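Local coordinates for putative 4-Hydroxy-2-oxoglutarate aldolase / 2-dehydro-3-deoxyphosphogluconate aldolase (Yersinia enterocolitica, PDB 3LM7), which is a putative aldolase of the KDGP aldolase family, built on a TIM-barrel type fold and arranged here as a pair of subunits, at residues Y11-L17 and V244-Q249; I196-F201 and P218-I224. All blocks are in the same frame, centred on the assembly; numbering follows the deposited sequence.

Contact 1. Residues Y11-L17 and V244-Q249; sequences YRDRVCL and VKKIVQ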
ATOM      1  N   TYR A  11      11.653  -3.161   2.008  1.00 10.95           N
ATOM      2  CA  TYR A  11      12.338  -1.939   2.391  1.00 10.31           C
ATOM      3  C   TYR A  11      11.320  -0.817   2.340  1.00  9.12           C
ATOM      4  O   TYR A  11      10.668  -0.586   1.277  1.00  8.97           O
ATOM      5  CB  TYR A  11      13.459  -1.659   1.424  1.00  7.50           C
ATOM      6  CG  TYR A  11      14.140  -0.312   1.698  1.00 11.13           C
ATOM      7  CD1 TYR A  11      15.096  -0.186   2.772  1.00 11.31           C
ATOM      8  CD2 TYR A  11      13.854   0.799   0.905  1.00 11.45           C
ATOM      9  CE1 TYR A  11      15.747   1.053   3.020  1.00 15.57           C
ATOM     10  CE2 TYR A  11      14.478   2.040   1.157  1.00 13.48           C
ATOM     11  CZ  TYR A  11      15.421   2.139   2.204  1.00 13.16           C
ATOM     12  OH  TYR A  11      16.001   3.354   2.412  1.00 13.32           O
ATOM     13  N   ARG A  12      11.193  -0.076   3.458  1.00  8.67           N
ATOM     14  CA  ARG A  12      10.165   1.000   3.583  1.00 11.12           C
ATOM     15  C   ARG A  12       8.801   0.597   3.064  1.00 12.50           C
ATOM     16  O   ARG A  12       8.080   1.401   2.430  1.00 12.33           O
ATOM     17  CB  ARG A  12      10.599   2.284   2.857  1.00 12.21           C
ATOM     18  CG  ARG A  12      11.866   2.878   3.498  1.00 13.24           C
ATOM     19  CD  ARG A  12      12.057   4.318   3.111  1.00 24.10           C
ATOM     20  NE  ARG A  12      13.211   4.742   3.895  1.00 33.58           N
ATOM     21  CZ  ARG A  12      13.790   5.933   3.803  1.00 39.70           C
ATOM     22  NH1 ARG A  12      13.276   6.844   2.968  1.00 36.63           N
ATOM     23  NH2 ARG A  12      14.878   6.207   4.552  1.00 37.63           N
ATOM     24  N   ASP A  13       8.455  -0.653   3.323  1.00 13.30           N
ATOM     25  CA  ASP A  13       7.148  -1.183   2.991  1.00 15.09           C
ATOM     26  C   ASP A  13       6.796  -1.153   1.558  1.00 13.85           C
ATOM     27  O   ASP A  13       5.612  -1.249   1.246  1.00 11.91           O
ATOM     28  CB  ASP A  13       6.039  -0.460   3.749  1.00 16.76           C
ATOM     29  CG  ASP A  13       5.634  -1.228   4.960  1.00 27.86           C
ATOM     30  OD1 ASP A  13       5.239  -2.471   4.815  1.00 31.74           O
ATOM     31  OD2 ASP A  13       5.799  -0.610   6.038  1.00 37.54           O
ATOM     32  N   ARG A  14       7.813  -1.114   0.691  1.00 11.49           N
ATOM     33  CA  ARG A  14       7.527  -1.006  -0.740  1.00 11.36           C
ATOM     34  C   ARG A  14       8.149  -2.100  -1.566  1.00 10.31           C
ATOM     35  O   ARG A  14       7.489  -2.619  -2.457  1.00 11.60           O
ATOM     36  CB  ARG A  14       7.976   0.339  -1.328  1.00 11.78           C
ATOM     37  CG  ARG A  14       7.204   1.576  -0.906  1.00 19.56           C
ATOM     38  CD  ARG A  14       5.719   1.578  -1.381  1.00 19.36           C
ATOM     39  NE  ARG A  14       5.376   1.581  -2.826  1.00 22.25           N
ATOM     40  CZ  ARG A  14       5.401   2.643  -3.628  1.00 22.90           C
ATOM     41  NH1 ARG A  14       5.917   3.789  -3.182  1.00 26.33           N
ATOM     42  NH2 ARG A  14       5.000   2.565  -4.909  1.00 22.83           N
ATOM     43  N   VAL A  15       9.436  -2.377  -1.359  1.00  8.67           N
ATOM     44  CA  VAL A  15      10.187  -3.254  -2.303  1.00  8.21           C
ATOM     45  C   VAL A  15      10.988  -4.290  -1.587  1.00  9.10           C
ATOM     46  O   VAL A  15      11.741  -3.925  -0.631  1.00  9.61           O
ATOM     47  CB  VAL A  15      11.177  -2.458  -3.185  1.00  9.50           C
ATOM     48  CG1 VAL A  15      11.987  -3.471  -4.098  1.00  7.25           C
ATOM     49  CG2 VAL A  15      10.378  -1.454  -4.029  1.00  8.53           C
ATOM     50  N   CYS A  16      10.889  -5.552  -2.053  1.00  7.41           N
ATOM     51  CA  CYS A  16      11.681  -6.633  -1.444  1.00  8.12           C
ATOM     52  C   CYS A  16      12.331  -7.397  -2.596  1.00  8.95           C
ATOM     53  O   CYS A  16      11.665  -7.767  -3.563  1.00  8.17           O
ATOM     54  CB  CYS A  16      10.772  -7.564  -0.586  1.00  5.75           C
ATOM     55  SG  CYS A  16      11.750  -8.834   0.310  1.00  9.19           S
ATOM     56  N   LEU A  17      13.632  -7.649  -2.502  1.00  7.70           N
ATOM     57  CA  LEU A  17      14.302  -8.369  -3.579  1.00  7.81           C
ATOM     58  C   LEU A  17      13.917  -9.831  -3.507  1.00  5.89           C
ATOM     59  O   LEU A  17      13.603 -10.344  -2.433  1.00  6.61           O
ATOM     60  CB  LEU A  17      15.866  -8.269  -3.421  1.00  6.74           C
ATOM     61  CG  LEU A  17      16.393  -6.854  -3.391  1.00  7.83           C
ATOM     62  CD1 LEU A  17      17.915  -6.981  -3.152  1.00  9.18           C
ATOM     63  CD2 LEU A  17      16.127  -6.067  -4.723  1.00  5.29           C
ATOM     64  N   VAL A 244      17.620   0.292  -4.635  1.00 10.17           N
ATOM     65  CA  VAL A 244      16.336   0.326  -3.928  1.00 10.09           C
ATOM     66  C   VAL A 244      16.319   1.547  -2.958  1.00 12.06           C
ATOM     67  O   VAL A 244      15.372   2.369  -2.955  1.00 10.10           O
ATOM     68  CB  VAL A 244      16.095  -0.975  -3.169  1.00 10.19           C
ATOM     69  CG1 VAL A 244      14.862  -0.829  -2.245  1.00  9.82           C
ATOM     70  CG2 VAL A 244      15.913  -2.207  -4.222  1.00  7.80           C
ATOM     71  N   LYS A 245      17.398   1.708  -2.171  1.00 11.94           N
ATOM     72  CA  LYS A 245      17.422   2.832  -1.226  1.00 12.68           C
ATOM     73  C   LYS A 245      17.385   4.179  -1.924  1.00 13.23           C
ATOM     74  O   LYS A 245      16.870   5.188  -1.375  1.00 13.86           O
ATOM     75  CB  LYS A 245      18.705   2.773  -0.360  1.00 13.63           C
ATOM     76  CG  LYS A 245      18.654   1.662   0.630  1.00 14.67           C
ATOM     77  CD  LYS A 245      19.975   1.617   1.432  1.00 19.65           C
ATOM     78  CE  LYS A 245      19.859   0.539   2.496  1.00 20.71           C
ATOM     79  NZ  LYS A 245      21.031   0.641   3.440  1.00 20.94           N
ATOM     80  N   LYS A 246      17.935   4.219  -3.138  1.00 13.56           N
ATOM     81  CA  LYS A 246      17.937   5.469  -3.926  1.00 14.94           C
ATOM     82  C   LYS A 246      16.531   5.791  -4.366  1.00 14.42           C
ATOM     83  O   LYS A 246      16.098   6.966  -4.305  1.00 14.50           O
ATOM     84  CB  LYS A 246      18.870   5.359  -5.185  1.00 14.65           C
ATOM     85  CG  LYS A 246      19.015   6.689  -5.947  1.00 19.80           C
ATOM     86  CD  LYS A 246      20.000   6.622  -7.137  1.00 16.18           C
ATOM     87  CE  LYS A 246      19.509   5.627  -8.179  1.00 17.83           C
ATOM     88  NZ  LYS A 246      20.406   5.564  -9.377  1.00 15.48           N
ATOM     89  N   ILE A 247      15.814   4.782  -4.853  1.00 11.96           N
ATOM     90  CA  ILE A 247      14.547   5.108  -5.538  1.00 12.09           C
ATOM     91  C   ILE A 247      13.306   5.000  -4.662  1.00 11.69           C
ATOM     92  O   ILE A 247      12.238   5.582  -4.995  1.00 10.31           O
ATOM     93  CB  ILE A 247      14.367   4.300  -6.881  1.00 11.94           C
ATOM     94  CG1 ILE A 247      14.203   2.818  -6.571  1.00 12.69           C
ATOM     95  CG2 ILE A 247      15.566   4.565  -7.852  1.00 10.65           C
ATOM     96  CD1 ILE A 247      14.016   1.984  -7.844  1.00 12.54           C
ATOM     97  N   VAL A 248      13.404   4.228  -3.577  1.00 12.09           N
ATOM     98  CA  VAL A 248      12.276   4.114  -2.624  1.00 12.45           C
ATOM     99  C   VAL A 248      12.445   5.183  -1.533  1.00 15.92           C
ATOM    100  O   VAL A 248      13.212   5.012  -0.593  1.00 15.02           O
ATOM    101  CB  VAL A 248      12.164   2.708  -2.025  1.00 11.87           C
ATOM    102  CG1 VAL A 248      10.989   2.639  -1.036  1.00 10.01           C
ATOM    103  CG2 VAL A 248      12.007   1.681  -3.174  1.00 10.20           C
ATOM    104  N   GLN A 249      11.699   6.270  -1.659  1.00 19.44           N
ATOM    105  CA  GLN A 249      12.016   7.473  -0.930  1.00 24.05           C
ATOM    106  C   GLN A 249      10.814   8.120  -0.230  1.00 26.30           C
ATOM    107  O   GLN A 249       9.729   8.210  -0.837  1.00 27.66           O
ATOM    108  CB  GLN A 249      12.581   8.488  -1.929  1.00 25.22           C
ATOM    109  CG  GLN A 249      14.048   8.470  -2.148  1.00 29.23           C
ATOM    110  CD  GLN A 249      14.462   9.668  -3.027  1.00 34.53           C
ATOM    111  OE1 GLN A 249      13.851   9.937  -4.097  1.00 31.87           O
ATOM    112  NE2 GLN A 249      15.481  10.415  -2.566  1.00 32.52           N
ATOM    113  OXT GLN A 249      10.943   8.675   0.917  1.00 27.83           O
TER
HETATM  114  O   HOH W   1      15.478   5.374   0.855  1.00 18.21           O
HETATM  115  O   HOH W   2      13.503   9.397   2.261  1.00 29.99           O

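Contact 2. Residues I196-F201 and P218-I224; sequences IDLDNF and PHIYSSI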
ATOM      1  N   ILE A 196      16.144  -9.538 -15.793  1.00  9.19           N
ATOM      2  CA  ILE A 196      16.459  -8.334 -15.006  1.00  8.88           C
ATOM      3  C   ILE A 196      17.947  -8.450 -14.690  1.00  8.31           C
ATOM      4  O   ILE A 196      18.444  -9.530 -14.377  1.00 10.13           O
ATOM      5  CB  ILE A 196      15.606  -8.228 -13.714  1.00  8.62           C
ATOM      6  CG1 ILE A 196      14.074  -8.006 -14.122  1.00  7.50           C
ATOM      7  CG2 ILE A 196      16.117  -7.106 -12.840  1.00  9.20           C
ATOM      8  CD1 ILE A 196      13.113  -7.847 -12.868  1.00 13.39           C
ATOM      9  N   ASP A 197      18.666  -7.355 -14.860  1.00 10.25           N
ATOM     10  CA  ASP A 197      20.085  -7.368 -14.507  1.00  9.85           C
ATOM     11  C   ASP A 197      20.393  -6.082 -13.772  1.00 10.26           C
ATOM     12  O   ASP A 197      19.502  -5.299 -13.524  1.00  9.50           O
ATOM     13  CB  ASP A 197      20.999  -7.609 -15.745  1.00 10.91           C
ATOM     14  CG  ASP A 197      20.850  -6.542 -16.805  1.00 11.94           C
ATOM     15  OD1 ASP A 197      20.523  -5.399 -16.474  1.00 10.41           O
ATOM     16  OD2 ASP A 197      21.023  -6.893 -17.973  1.00 12.32           O
ATOM     17  N   LEU A 198      21.675  -5.831 -13.450  1.00  9.59           N
ATOM     18  CA  LEU A 198      21.971  -4.640 -12.655  1.00  9.10           C
ATOM     19  C   LEU A 198      21.771  -3.348 -13.424  1.00  9.09           C
ATOM     20  O   LEU A 198      21.641  -2.290 -12.802  1.00  9.75           O
ATOM     21  CB  LEU A 198      23.450  -4.714 -12.150  1.00  9.62           C
ATOM     22  CG  LEU A 198      23.750  -5.906 -11.236  1.00 13.11           C
ATOM     23  CD1 LEU A 198      25.245  -5.957 -10.862  1.00 11.08           C
ATOM     24  CD2 LEU A 198      22.862  -5.824  -9.940  1.00 11.76           C
ATOM     25  N   ASP A 199      21.760  -3.431 -14.750  1.00 10.20           N
ATOM     26  CA  ASP A 199      21.628  -2.208 -15.598  1.00 10.20           C
ATOM     27  C   ASP A 199      20.182  -1.828 -15.929  1.00 10.23           C
ATOM     28  O   ASP A 199      19.894  -0.661 -16.232  1.00 11.42           O
ATOM     29  CB  ASP A 199      22.441  -2.378 -16.873  1.00  9.76           C
ATOM     30  CG  ASP A 199      23.941  -2.395 -16.600  1.00 12.08           C
ATOM     31  OD1 ASP A 199      24.429  -1.707 -15.637  1.00 11.64           O
ATOM     32  OD2 ASP A 199      24.625  -3.101 -17.372  1.00 14.56           O
ATOM     33  N   ASN A 200      19.263  -2.778 -15.874  1.00  9.39           N
ATOM     34  CA  ASN A 200      17.840  -2.429 -16.167  1.00  9.45           C
ATOM     35  C   ASN A 200      16.948  -2.482 -14.909  1.00  9.64           C
ATOM     36  O   ASN A 200      15.788  -2.157 -14.969  1.00  8.93           O
ATOM     37  CB  ASN A 200      17.247  -3.264 -17.311  1.00  8.49           C
ATOM     38  CG  ASN A 200      17.225  -4.748 -16.996  1.00 10.48           C
ATOM     39  OD1 ASN A 200      17.214  -5.162 -15.834  1.00  9.48           O
ATOM     40  ND2 ASN A 200      17.228  -5.564 -18.040  1.00  7.65           N
ATOM     41  N   PHE A 201      17.544  -2.866 -13.774  1.00  9.57           N
ATOM     42  CA  PHE A 201      16.800  -3.056 -12.541  1.00  8.74           C
ATOM     43  C   PHE A 201      16.169  -1.767 -12.126  1.00  9.26           C
ATOM     44  O   PHE A 201      14.987  -1.746 -11.833  1.00  7.41           O
ATOM     45  CB  PHE A 201      17.736  -3.542 -11.435  1.00  8.40           C
ATOM     46  CG  PHE A 201      17.076  -3.653 -10.067  1.00 10.53           C
ATOM     47  CD1 PHE A 201      16.332  -4.782  -9.752  1.00  6.55           C
ATOM     48  CD2 PHE A 201      17.236  -2.633  -9.110  1.00 10.20           C
ATOM     49  CE1 PHE A 201      15.720  -4.905  -8.437  1.00  7.69           C
ATOM     50  CE2 PHE A 201      16.657  -2.723  -7.821  1.00 10.75           C
ATOM     51  CZ  PHE A 201      15.905  -3.868  -7.477  1.00  6.82           C
ATOM     52  N   PRO A 218      10.872  -7.669  -7.163  1.00  8.19           N
ATOM     53  CA  PRO A 218      11.525  -8.004  -8.440  1.00  7.59           C
ATOM     54  C   PRO A 218      12.360  -9.256  -8.264  1.00  8.21           C
ATOM     55  O   PRO A 218      12.929  -9.443  -7.178  1.00  9.56           O
ATOM     56  CB  PRO A 218      12.442  -6.800  -8.701  1.00  6.15           C
ATOM     57  CG  PRO A 218      12.747  -6.245  -7.374  1.00  6.49           C
ATOM     58  CD  PRO A 218      11.436  -6.449  -6.539  1.00  8.42           C
ATOM     59  N   HIS A 219      12.462 -10.083  -9.307  1.00  6.30           N
ATOM     60  CA  HIS A 219      13.255 -11.292  -9.221  1.00  7.88           C
ATOM     61  C   HIS A 219      14.505 -11.099 -10.043  1.00  8.28           C
ATOM     62  O   HIS A 219      14.395 -10.641 -11.162  1.00  8.92           O
ATOM     63  CB  HIS A 219      12.457 -12.478  -9.797  1.00  7.31           C
ATOM     64  CG  HIS A 219      11.290 -12.852  -8.948  1.00  7.49           C
ATOM     65  ND1 HIS A 219      11.117 -14.128  -8.465  1.00  8.94           N
ATOM     66  CD2 HIS A 219      10.252 -12.116  -8.473  1.00  6.71           C
ATOM     67  CE1 HIS A 219       9.999 -14.174  -7.749  1.00  9.17           C
ATOM     68  NE2 HIS A 219       9.441 -12.977  -7.756  1.00  7.84           N
ATOM     69  N   ILE A 220      15.669 -11.450  -9.480  1.00  8.08           N
ATOM     70  CA  ILE A 220      16.945 -11.277 -10.190  1.00  9.38           C
ATOM     71  C   ILE A 220      17.770 -12.549 -10.064  1.00  7.84           C
ATOM     72  O   ILE A 220      18.158 -12.926  -8.990  1.00  9.03           O
ATOM     73  CB  ILE A 220      17.776 -10.063  -9.662  1.00  9.57           C
ATOM     74  CG1 ILE A 220      16.878  -8.834  -9.359  1.00  9.55           C
ATOM     75  CG2 ILE A 220      18.872  -9.729 -10.694  1.00 12.70           C
ATOM     76  CD1 ILE A 220      16.204  -8.868  -7.945  1.00  7.64           C
ATOM     77  N   TYR A 221      17.960 -13.230 -11.174  1.00  9.15           N
ATOM     78  CA  TYR A 221      18.423 -14.606 -11.176  1.00 11.83           C
ATOM     79  C   TYR A 221      19.775 -14.653 -11.919  1.00 12.99           C
ATOM     80  O   TYR A 221      20.735 -14.093 -11.430  1.00 13.48           O
ATOM     81  CB  TYR A 221      17.389 -15.515 -11.837  1.00 13.78           C
ATOM     82  CG  TYR A 221      16.071 -15.655 -11.069  1.00 13.10           C
ATOM     83  CD1 TYR A 221      15.996 -15.475  -9.680  1.00 19.30           C
ATOM     84  CD2 TYR A 221      14.929 -16.020 -11.727  1.00 18.97           C
ATOM     85  CE1 TYR A 221      14.750 -15.598  -8.967  1.00 14.66           C
ATOM     86  CE2 TYR A 221      13.700 -16.213 -11.026  1.00 15.95           C
ATOM     87  CZ  TYR A 221      13.638 -15.998  -9.662  1.00 15.41           C
ATOM     88  OH  TYR A 221      12.434 -16.218  -9.014  1.00 18.24           O
ATOM     89  N   SER A 222      19.841 -15.256 -13.109  1.00 14.24           N
ATOM     90  CA  SER A 222      21.166 -15.656 -13.615  1.00 15.28           C
ATOM     91  C   SER A 222      22.135 -14.475 -13.837  1.00 14.85           C
ATOM     92  O   SER A 222      23.335 -14.685 -13.820  1.00 13.35           O
ATOM     93  CB  SER A 222      21.028 -16.487 -14.910  1.00 15.57           C
ATOM     94  OG  SER A 222      20.491 -15.660 -15.920  1.00 18.40           O
ATOM     95  N   SER A 223      21.630 -13.251 -14.076  1.00 13.77           N
ATOM     96  CA  SER A 223      22.486 -12.128 -14.323  1.00 13.44           C
ATOM     97  C   SER A 223      23.371 -11.790 -13.077  1.00 13.06           C
ATOM     98  O   SER A 223      24.370 -11.093 -13.184  1.00 12.69           O
ATOM     99  CB  SER A 223      21.622 -10.913 -14.660  1.00 14.05           C
ATOM    100  OG  SER A 223      20.852 -10.614 -13.522  1.00 12.62           O
ATOM    101  N   ILE A 224      22.970 -12.264 -11.903  1.00 11.91           N
ATOM    102  CA  ILE A 224      23.770 -12.049 -10.652  1.00 12.36           C
ATOM    103  C   ILE A 224      24.312 -13.309 -10.030  1.00 12.50           C
ATOM    104  O   ILE A 224      24.710 -13.315  -8.850  1.00 14.81           O
ATOM    105  CB  ILE A 224      22.991 -11.202  -9.598  1.00 10.27           C
ATOM    106  CG1 ILE A 224      21.710 -11.893  -9.127  1.00  9.64           C
ATOM    107  CG2 ILE A 224      22.710  -9.757 -10.151  1.00 12.67           C
ATOM    108  CD1 ILE A 224      21.063 -11.257  -7.965  1.00  8.75           C
TER
HETATM  109  O   HOH W   3      14.665 -11.563 -13.711  1.00 11.89           O
HETATM  110  O   HOH W   4      17.491 -12.186 -13.886  1.00 14.64           O

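Contact 1. Residues Y11-L17 and V244-Q249
The ring of Y11 lies against the last turn of helix 234-247: V244 CG1 and K245 CG approach obliquely from the same side of its plane, and V248 O sits at its edge. CG is anti to the backbone N (chi1 175°), which sends the ring toward the helix. Its CD2 rim then reaches V244 CG1 at 3.7 Å and V248 CB at 3.9 Å. K245 crosses the ring at about a right angle: its CG is 3.6 Å from Y11 OH, and its NZ runs on to a salt bridge with E35. The phenol donates to water 1, 2.6 Å from Y11 OH, and that water donates in turn to the carbonyls of K245 and V248, where the helix ends. On the opposite face, R12 CG rests on the Y11 ring, and the extended arginine carries its guanidinium over Y11 OH and water 1. At the guanidinium edge, R12 NH1 forms a long salt bridge, 3.6 Å, with Q249 OXT of the C-terminal carboxylate, and water 2 bridges the same two atoms. Deeper in, V15 CG2 meets V248 CG2 at 3.6 Å, and L17 CD2 meets V244 CG2 at 3.9 Å. R14, paired with V15 opposite Y11 in a classic beta bulge, lays CB on V248 CG1 and bends its chain away to V213 O. Direct contact is thus mainly apolar, while water relays phenol and guanidinium to helix-end carbonyls and the terminal carboxylate, a partly hydrated closure of the C-terminus over the segment leading into strand 17-20.

Contact 2. Residues I196-F201 and P218-I224
F201 overlaps the ring of P218 obliquely, its CE1 3.4 Å from P218 CG, and the same CE1 lies 4.0 Å from I220 CD1. With chi1 at 175° the F201 ring swings away from its own backbone N and comes to P218 and I220; I196 CG2 sits at the ring edge, in its plane. I196 and I220 cross at about a right angle, I196 CG2 meeting I220 CG1 at 4.0 Å, while I196 CD1 leans on the carbonyl oxygen of H219. Farther along, L198 CD2 packs across I224 CG2. The direct polar link is S223 OG donating to I196 O at 2.8 Å, in the carbonyl plane and on a lone pair. Water 4 also donates to I196 O and accepts from Y221 N, whereas water 3 spans I196 N and H219 O. D197 shapes the turn before helix 201-211: its OD1 accepts from D199 N, above the carboxylate plane, and from N200 N, nearly along the C-O axis. These bonds make an Asx turn and an Asx motif. N200 OD1 answers by accepting from D197 N at 2.8 Å, a nearly straight bond of 170°. Serine and water thus satisfy the I196 carbonyl between the segments, while hydrophobic side chains fill the junction of the loops before and after helix 201-211, in the part of the barrel following strand 189-192.

How the contacts relate
Contact 1 joins chain ends 227 residues apart, whereas contact 2 joins loops flanking a single helix, 201-211, only 17 residues apart. Their centres lie about 16 Å from each other, yet the two meet directly: F201 packs on L17 and V244, and P218 on V15 and C16. Their inner, largely apolar sides therefore merge. Contact 2 is buried, with uncharged polar links across it. Contact 1 is partly buried, and its outer rim carries charged groups and water; there Q249 O also bonds to K155 of the second subunit. Helix 234-247 serves both, its last turn in contact 1 and L240 and I243 beside contact 2.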